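Local coordinates for molybdopterin-guanine dinucleotide biosynthesis protein A (MobA) (Archaeoglobus fulgidus, PDB 3NGW) that probably acts as a GTP-binding nucleotidyltransferase of molybdenum cofactor biosynthesis, joining a guanine nucleotide to molybdopterin, at residues G15-E20 and E48-K53; Y122-L127 and F176-T181. All coordinates share one frame; numbering follows the deposited sequence.

Contact 1. Residues G15-E20 and E48-K53; sequences GMEKTE and EKQAEK
Q50 leaves helix 48-55 fully stretched, its CG turned opposite the main-chain N (chi1 174°), and reaches across to the 15-20 loop with its amide, while E17 has CG anti to its carbonyl carbon (chi1 -75°) and runs past it in the opposite direction. The carboxylate and amide planes stand 65° apart, and E17 OE1 comes no nearer to Q50 NE2 than 3.9 Å. A single water can join groups too far apart to bond directly, and one does so here. The water oxygen donates to E17 OE1 at 2.7 Å and also to T19 OG1. Q50 NE2 donates to the same water oxygen at 3.1 Å. T19 OG1 itself donates to E20 OE2 at 2.7 Å, which sets the direction of its hydroxyl. R46 secures both main partners, by a salt bridge to E17 OE1 and through its backbone N to Q50 OE1. The amide is thus gripped at both ends, with a weak bond from NE2 to V7 O besides, which would fix its rotation. This water-mediated joint ties helix 48-55 to the loop after strand 2-6, whose position is consistent with the glycine-rich, lysine-containing signature that binds nucleotide in MobA relatives of the GT-A fold.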
loop_
_atom_site.group_PDB
_atom_site.type_symbol
_atom_site.label_atom_id
_atom_site.label_comp_id
_atom_site.label_asym_id
_atom_site.label_seq_id
_atom_site.Cartn_x
_atom_site.Cartn_y
_atom_site.Cartn_z
ATOM N N GLY A 15 19.585 -1.673 1.252
ATOM C CA GLY A 15 20.555 -0.636 0.941
ATOM C C GLY A 15 20.268 0.251 -0.254
ATOM O O GLY A 15 21.184 0.592 -1.004
HETATM N N MSE A 16 19.004 0.630 -0.425
HETATM C CA MSE A 16 18.602 1.497 -1.526
HETATM C C MSE A 16 17.097 1.738 -1.489
HETATM O O MSE A 16 16.332 0.855 -1.105
HETATM C CB MSE A 16 18.986 0.875 -2.866
HETATM C CG MSE A 16 18.239 -0.400 -3.192
HETATM SE SE MSE A 16 18.543 -0.943 -5.020
HETATM C CE MSE A 16 19.880 -2.311 -4.687
ATOM N N GLU A 17 16.676 2.934 -1.890
ATOM C CA GLU A 17 15.260 3.265 -1.887
ATOM C C GLU A 17 14.464 2.239 -2.665
ATOM O O GLU A 17 14.872 1.800 -3.738
ATOM C CB GLU A 17 15.037 4.661 -2.462
ATOM C CG GLU A 17 15.439 5.762 -1.499
ATOM C CD GLU A 17 15.162 7.139 -2.044
ATOM O OE1 GLU A 17 13.992 7.433 -2.369
ATOM O OE2 GLU A 17 16.118 7.932 -2.145
ATOM N N LYS A 18 13.322 1.860 -2.115
ATOM C CA LYS A 18 12.482 0.855 -2.740
ATOM C C LYS A 18 12.150 1.144 -4.197
ATOM O O LYS A 18 12.147 0.237 -5.035
ATOM C CB LYS A 18 11.186 0.698 -1.959
ATOM C CG LYS A 18 10.919 -0.718 -1.511
ATOM C CD LYS A 18 11.756 -1.076 -0.307
ATOM C CE LYS A 18 11.237 -2.339 0.325
ATOM N NZ LYS A 18 11.514 -2.352 1.781
ATOM N N THR A 19 11.865 2.405 -4.496
ATOM C CA THR A 19 11.505 2.808 -5.848
ATOM C C THR A 19 12.581 2.479 -6.872
ATOM O O THR A 19 12.287 2.137 -8.019
ATOM C CB THR A 19 11.211 4.321 -5.906
ATOM O OG1 THR A 19 12.363 5.051 -5.467
ATOM C CG2 THR A 19 10.039 4.671 -5.012
ATOM N N GLU A 20 13.832 2.563 -6.443
ATOM C CA GLU A 20 14.954 2.307 -7.327
ATOM C C GLU A 20 15.328 0.836 -7.516
ATOM O O GLU A 20 16.100 0.507 -8.414
ATOM C CB GLU A 20 16.161 3.113 -6.840
ATOM C CG GLU A 20 15.857 4.606 -6.673
ATOM C CD GLU A 20 15.030 5.178 -7.830
ATOM O OE1 GLU A 20 15.470 5.068 -8.992
ATOM O OE2 GLU A 20 13.940 5.736 -7.578
ATOM N N GLU A 48 7.432 15.731 0.853
ATOM C CA GLU A 48 7.321 16.522 -0.366
ATOM C C GLU A 48 8.583 16.448 -1.216
ATOM O O GLU A 48 8.533 16.558 -2.441
ATOM C CB GLU A 48 6.995 17.971 0.004
ATOM C CG GLU A 48 6.881 18.921 -1.171
ATOM C CD GLU A 48 6.251 20.255 -0.785
ATOM O OE1 GLU A 48 6.620 20.819 0.268
ATOM O OE2 GLU A 48 5.389 20.749 -1.542
ATOM N N LYS A 49 9.716 16.253 -0.558
ATOM C CA LYS A 49 10.995 16.150 -1.240
ATOM C C LYS A 49 10.955 14.973 -2.224
ATOM O O LYS A 49 11.314 15.112 -3.392
ATOM C CB LYS A 49 12.095 15.960 -0.195
ATOM C CG LYS A 49 13.511 15.918 -0.731
ATOM C CD LYS A 49 14.534 16.144 0.389
ATOM C CE LYS A 49 14.445 15.086 1.487
ATOM N NZ LYS A 49 15.529 15.263 2.493
ATOM N N GLN A 50 10.506 13.818 -1.745
ATOM C CA GLN A 50 10.404 12.638 -2.589
ATOM C C GLN A 50 9.370 12.866 -3.698
ATOM O O GLN A 50 9.580 12.482 -4.846
ATOM C CB GLN A 50 10.016 11.410 -1.749
ATOM C CG GLN A 50 9.740 10.173 -2.598
ATOM C CD GLN A 50 9.502 8.935 -1.785
ATOM O OE1 GLN A 50 8.810 8.970 -0.771
ATOM N NE2 GLN A 50 10.065 7.819 -2.233
ATOM N N ALA A 51 8.251 13.493 -3.351
ATOM C CA ALA A 51 7.204 13.775 -4.326
ATOM C C ALA A 51 7.777 14.631 -5.442
ATOM O O ALA A 51 7.468 14.424 -6.613
ATOM C CB ALA A 51 6.036 14.500 -3.658
ATOM N N GLU A 52 8.612 15.601 -5.087
ATOM C CA GLU A 52 9.208 16.456 -6.106
ATOM C C GLU A 52 10.159 15.667 -7.002
ATOM O O GLU A 52 10.146 15.840 -8.220
ATOM C CB GLU A 52 9.959 17.631 -5.473
ATOM C CG GLU A 52 9.086 18.798 -5.046
ATOM C CD GLU A 52 9.914 19.961 -4.521
ATOM O OE1 GLU A 52 10.788 20.450 -5.275
ATOM O OE2 GLU A 52 9.699 20.389 -3.363
ATOM N N LYS A 53 10.976 14.801 -6.413
ATOM C CA LYS A 53 11.907 14.018 -7.219
ATOM C C LYS A 53 11.174 13.027 -8.116
ATOM O O LYS A 53 11.527 12.858 -9.278
ATOM C CB LYS A 53 12.921 13.294 -6.330
ATOM C CG LYS A 53 13.855 14.257 -5.598
ATOM C CD LYS A 53 14.697 13.575 -4.516
ATOM C CE LYS A 53 15.556 14.597 -3.768
ATOM N NZ LYS A 53 16.331 14.031 -2.623
HETATM O O HOH W 1 12.315 7.876 -4.419
#

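Contact 2. Residues Y122-L127 and F176-T181; sequences YPEPLL and FFNINT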
loop_
_atom_site.group_PDB
_atom_site.type_symbol
_atom_site.label_atom_id
_atom_site.label_comp_id
_atom_site.label_asym_id
_atom_site.label_seq_id
_atom_site.Cartn_x
_atom_site.Cartn_y
_atom_site.Cartn_z
ATOM N N TYR A 122 -2.140 -13.648 10.562
ATOM C CA TYR A 122 -1.823 -12.263 10.855
ATOM C C TYR A 122 -2.366 -11.371 9.742
ATOM O O TYR A 122 -2.403 -11.780 8.580
ATOM C CB TYR A 122 -0.313 -12.088 10.980
ATOM C CG TYR A 122 0.304 -12.901 12.094
ATOM C CD1 TYR A 122 0.662 -14.241 11.900
ATOM C CD2 TYR A 122 0.551 -12.326 13.342
ATOM C CE1 TYR A 122 1.258 -14.982 12.925
ATOM C CE2 TYR A 122 1.142 -13.057 14.370
ATOM C CZ TYR A 122 1.496 -14.380 14.157
ATOM O OH TYR A 122 2.114 -15.078 15.173
ATOM N N PRO A 123 -2.788 -10.137 10.083
ATOM C CA PRO A 123 -3.333 -9.194 9.104
ATOM C C PRO A 123 -2.266 -8.551 8.240
ATOM O O PRO A 123 -1.093 -8.526 8.602
ATOM C CB PRO A 123 -4.041 -8.177 9.983
ATOM C CG PRO A 123 -3.120 -8.102 11.167
ATOM C CD PRO A 123 -2.811 -9.552 11.437
ATOM N N GLU A 124 -2.675 -8.052 7.080
ATOM C CA GLU A 124 -1.763 -7.370 6.173
ATOM C C GLU A 124 -2.398 -6.018 5.903
ATOM O O GLU A 124 -3.147 -5.860 4.943
ATOM C CB GLU A 124 -1.607 -8.142 4.872
ATOM C CG GLU A 124 -0.826 -7.378 3.832
ATOM C CD GLU A 124 0.429 -6.745 4.393
ATOM O OE1 GLU A 124 0.329 -5.678 5.029
ATOM O OE2 GLU A 124 1.523 -7.317 4.210
ATOM N N PRO A 125 -2.103 -5.020 6.755
ATOM C CA PRO A 125 -2.634 -3.655 6.660
ATOM C C PRO A 125 -2.246 -2.820 5.442
ATOM O O PRO A 125 -2.956 -1.871 5.099
ATOM C CB PRO A 125 -2.146 -3.005 7.954
ATOM C CG PRO A 125 -1.911 -4.164 8.881
ATOM C CD PRO A 125 -1.275 -5.170 7.964
ATOM N N LEU A 126 -1.124 -3.149 4.807
ATOM C CA LEU A 126 -0.671 -2.386 3.655
ATOM C C LEU A 126 -1.200 -2.926 2.331
ATOM O O LEU A 126 -0.651 -2.662 1.265
ATOM C CB LEU A 126 0.860 -2.311 3.644
ATOM C CG LEU A 126 1.418 -1.627 4.891
ATOM C CD1 LEU A 126 2.894 -1.362 4.725
ATOM C CD2 LEU A 126 0.671 -0.317 5.124
ATOM N N LEU A 127 -2.285 -3.683 2.411
ATOM C CA LEU A 127 -2.932 -4.234 1.233
ATOM C C LEU A 127 -4.376 -4.453 1.665
ATOM O O LEU A 127 -4.847 -5.584 1.781
ATOM C CB LEU A 127 -2.266 -5.549 0.825
ATOM C CG LEU A 127 -2.407 -5.998 -0.634
ATOM C CD1 LEU A 127 -3.678 -6.761 -0.847
ATOM C CD2 LEU A 127 -2.350 -4.776 -1.536
ATOM N N PHE A 176 0.524 -10.861 -1.962
ATOM C CA PHE A 176 1.017 -10.609 -0.605
ATOM C C PHE A 176 2.526 -10.722 -0.425
ATOM O O PHE A 176 3.052 -10.496 0.663
ATOM C CB PHE A 176 0.298 -11.553 0.361
ATOM C CG PHE A 176 -1.164 -11.256 0.499
ATOM C CD1 PHE A 176 -1.600 -10.242 1.346
ATOM C CD2 PHE A 176 -2.101 -11.927 -0.278
ATOM C CE1 PHE A 176 -2.953 -9.892 1.423
ATOM C CE2 PHE A 176 -3.454 -11.587 -0.212
ATOM C CZ PHE A 176 -3.881 -10.562 0.641
ATOM N N PHE A 177 3.221 -11.066 -1.497
ATOM C CA PHE A 177 4.663 -11.201 -1.455
ATOM C C PHE A 177 5.316 -9.836 -1.258
ATOM O O PHE A 177 5.110 -8.911 -2.043
ATOM C CB PHE A 177 5.137 -11.859 -2.750
ATOM C CG PHE A 177 6.622 -11.902 -2.903
ATOM C CD1 PHE A 177 7.283 -10.947 -3.660
ATOM C CD2 PHE A 177 7.367 -12.887 -2.276
ATOM C CE1 PHE A 177 8.665 -10.974 -3.789
ATOM C CE2 PHE A 177 8.746 -12.918 -2.402
ATOM C CZ PHE A 177 9.396 -11.963 -3.158
ATOM N N ASN A 178 6.102 -9.711 -0.195
ATOM C CA ASN A 178 6.775 -8.457 0.101
ATOM C C ASN A 178 8.264 -8.537 -0.187
ATOM O O ASN A 178 8.867 -9.602 -0.084
ATOM C CB ASN A 178 6.571 -8.090 1.577
ATOM C CG ASN A 178 5.232 -7.414 1.840
ATOM O OD1 ASN A 178 5.131 -6.187 1.826
ATOM N ND2 ASN A 178 4.200 -8.213 2.072
ATOM N N ILE A 179 8.848 -7.402 -0.555
ATOM C CA ILE A 179 10.280 -7.329 -0.806
ATOM C C ILE A 179 10.915 -6.418 0.234
ATOM O O ILE A 179 10.774 -5.197 0.159
ATOM C CB ILE A 179 10.604 -6.733 -2.175
ATOM C CG1 ILE A 179 10.035 -7.615 -3.285
ATOM C CG2 ILE A 179 12.114 -6.582 -2.319
ATOM C CD1 ILE A 179 10.375 -7.122 -4.681
ATOM N N ASN A 180 11.615 -7.003 1.204
ATOM C CA ASN A 180 12.259 -6.204 2.247
ATOM C C ASN A 180 13.730 -6.546 2.474
ATOM O O ASN A 180 14.513 -5.682 2.864
ATOM C CB ASN A 180 11.521 -6.367 3.583
ATOM C CG ASN A 180 10.058 -5.961 3.504
ATOM O OD1 ASN A 180 9.249 -6.627 2.856
ATOM N ND2 ASN A 180 9.710 -4.859 4.165
ATOM N N THR A 181 14.103 -7.800 2.233
ATOM C CA THR A 181 15.473 -8.247 2.463
ATOM C C THR A 181 16.151 -8.948 1.281
ATOM O O THR A 181 15.502 -9.336 0.323
ATOM C CB THR A 181 15.515 -9.203 3.652
ATOM O OG1 THR A 181 14.567 -10.253 3.443
ATOM C CG2 THR A 181 15.177 -8.483 4.920
HETATM O O HOH W 2 1.751 -9.809 3.154
#
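The F176 ring is met at its edge, near its plane, by E124 CG, 3.9 Å from F176 CD1, and by a water. The planes of the E124 carboxylate and the ring differ by only 11°, whereas L127 crosses the ring at about a right angle and brings CD1 obliquely to within 3.9 Å of F176 CE1. A bend at chi2 (46°) folds the E124 carboxylate back over its own type I turn, E124 to L127, where OE1 accepts a hydrogen bond from L126 N (2.9 Å) on its anti side. The turn belongs to the loop between strands 115-119 and 129-130 of the mixed GT-A sheet; facing it, 176-181 leads into helix 182-194 and carries all but the last residue of the MobA NxNTP signature. The water donates both to E124 OE2 (2.7 Å) and to F176 O (2.9 Å), linking the two loops. With an alanine at E124, L126 N and the bridging water would probably each lose an acceptor, and the edge of F176 would lose the packing of CG. N178 approaches the carboxylate from the opposite direction, its ND2 3.5 Å from E124 OE2 and the two planes 38° apart.

In the fold
The centres of contacts 1 and 2 lie 20 Å apart, yet neighbouring residues join their segments. The end of K18, beside E17 and T19, leads away from helix 48-55 and reaches the 176-181 loop, where K18 NZ packs 3.9 Å from N180 ND2. The same amine forms a salt bridge with D92, whose backbone is hydrogen-bonded to I179 and which also touches the N178 side chain. A calcium ion lies about 5 Å from the N178 side chain. D184, which binds calcium in a structure of this protein though not in this chain, accepts hydrogen bonds at OD2 from the backbone N of N180 and of T181. Loops 15-20 and 176-181 thus meet at K18, in a region consistent with the family's nucleotide site.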